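PDB 2XPP: IWS1 from Encephalitozoon cuniculi, which probably acts as a transcription factor in the regulation of RNA polymerase II transcription, possibly in steps during and after recruitment of the TATA-binding protein. Local coordinates for residues K118-K121 with E122-A125. Residues are numbered along the deposited sequence; the frame is centred on the assembly and turned at random.
Sequences KESK and EVRA
The guanidinium of Arg124 carries Lys121 CA over one face, 4.1 Å above the plane and near the border of the group rather than over its middle, while the backbone of Glu119 lies at its edge. There Arg124 NH1 sits 2.6 Å from Glu119 O, but the N-H points poorly (121°), a weak bond. Arginine suits this place because its long chain, kinked twice on the way out, can fold back beside the loop; its CG packs on Glu119 CB at 3.5 Å, and the two side chains run past each other in opposite directions. The Glu119 carboxylate turns the other way, across Val123, whose CG1 lies 3.3 Å from Glu119 CD. Glu119 OE1 accepts from Ser120 N (2.8 Å), and OE2 makes a salt bridge with Arg84 of helix 81-92. Branched, apolar Val123 suits its place between Glu119 and that helix, where it meets Ile81 and Leu88. Ser120 is the N-cap of helix 121-138. With chi1 at 81°, its hydroxyl swings between backbone N and carbonyl carbon and accepts a hydrogen bond from Val123 N, 3.1 Å from OG and nearly straight at 169°. The first helical bonds follow, Arg124 N to Ser120 O and Ala125 N to Lys121 O, both 2.9 Å. Serine's short hydroxyl thus satisfies a first-turn amide, and the buried Glu119 carboxylate, held by a loop amide and an arginine, is probably kept ionised and may gain a little from the helix dipole's positive end nearby.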
loop_
_atom_site.group_PDB
_atom_site.type_symbol
_atom_site.label_atom_id
_atom_site.label_comp_id
_atom_site.label_asym_id
_atom_site.label_seq_id
_atom_site.Cartn_x
_atom_site.Cartn_y
_atom_site.Cartn_z
ATOM N N LYS A 118 -6.988 -14.214 8.596
ATOM C CA LYS A 118 -5.778 -14.306 9.393
ATOM C C LYS A 118 -5.324 -12.981 10.001
ATOM O O LYS A 118 -4.444 -12.963 10.867
ATOM C CB LYS A 118 -4.630 -14.914 8.567
ATOM C CG LYS A 118 -4.706 -16.421 8.282
ATOM C CD LYS A 118 -3.374 -16.890 7.656
ATOM C CE LYS A 118 -2.470 -17.586 8.698
ATOM N NZ LYS A 118 -0.999 -17.267 8.565
ATOM N N GLU A 119 -5.884 -11.863 9.537
ATOM C CA GLU A 119 -5.422 -10.549 9.975
ATOM C C GLU A 119 -5.878 -10.209 11.432
ATOM O O GLU A 119 -6.903 -10.738 11.907
ATOM C CB GLU A 119 -5.880 -9.498 8.941
ATOM C CG GLU A 119 -5.326 -8.108 9.211
ATOM C CD GLU A 119 -3.800 -8.111 9.338
ATOM O OE1 GLU A 119 -3.283 -8.044 10.478
ATOM O OE2 GLU A 119 -3.142 -8.203 8.285
ATOM N N SER A 120 -5.103 -9.400 12.163
ATOM C CA SER A 120 -5.547 -8.947 13.476
ATOM C C SER A 120 -6.814 -8.118 13.299
ATOM O O SER A 120 -6.989 -7.435 12.281
ATOM C CB SER A 120 -4.470 -8.165 14.251
ATOM O OG SER A 120 -4.383 -6.801 13.853
ATOM N N LYS A 121 -7.700 -8.208 14.271
ATOM C CA LYS A 121 -8.935 -7.419 14.264
ATOM C C LYS A 121 -8.630 -5.929 14.072
ATOM O O LYS A 121 -9.306 -5.276 13.291
ATOM C CB LYS A 121 -9.775 -7.654 15.535
ATOM C CG LYS A 121 -10.232 -9.099 15.742
ATOM C CD LYS A 121 -11.361 -9.162 16.769
ATOM C CE LYS A 121 -11.740 -10.589 17.162
ATOM N NZ LYS A 121 -12.136 -11.391 15.962
ATOM N N GLU A 122 -7.591 -5.422 14.745
ATOM C CA GLU A 122 -7.192 -4.016 14.640
ATOM C C GLU A 122 -6.781 -3.600 13.225
ATOM O O GLU A 122 -7.242 -2.582 12.727
ATOM C CB GLU A 122 -6.046 -3.683 15.630
ATOM C CG GLU A 122 -5.591 -2.190 15.602
ATOM C CD GLU A 122 -4.123 -1.896 16.108
ATOM O OE1 GLU A 122 -3.684 -2.418 17.185
ATOM O OE2 GLU A 122 -3.439 -1.090 15.417
ATOM N N VAL A 123 -5.890 -4.363 12.595
ATOM C CA VAL A 123 -5.447 -4.073 11.229
ATOM C C VAL A 123 -6.636 -4.181 10.258
ATOM O O VAL A 123 -6.813 -3.317 9.400
ATOM C CB VAL A 123 -4.291 -4.971 10.809
ATOM C CG1 VAL A 123 -3.925 -4.773 9.340
ATOM C CG2 VAL A 123 -3.062 -4.571 11.667
ATOM N N ARG A 124 -7.439 -5.238 10.396
ATOM C CA ARG A 124 -8.652 -5.347 9.566
ATOM C C ARG A 124 -9.546 -4.114 9.682
ATOM O O ARG A 124 -9.999 -3.577 8.676
ATOM C CB ARG A 124 -9.481 -6.560 9.958
ATOM C CG ARG A 124 -8.954 -7.783 9.344
ATOM C CD ARG A 124 -10.117 -8.614 8.746
ATOM N NE ARG A 124 -10.942 -9.108 9.816
ATOM C CZ ARG A 124 -10.461 -9.846 10.808
ATOM N NH1 ARG A 124 -9.173 -10.163 10.811
ATOM N NH2 ARG A 124 -11.252 -10.265 11.783
ATOM N N ALA A 125 -9.805 -3.676 10.921
ATOM C CA ALA A 125 -10.600 -2.477 11.127
ATOM C C ALA A 125 -9.929 -1.246 10.501
ATOM O O ALA A 125 -10.623 -0.379 9.911
ATOM C CB ALA A 125 -10.843 -2.264 12.624
HETATM O O HOH W 1 -3.263 -5.602 16.169
#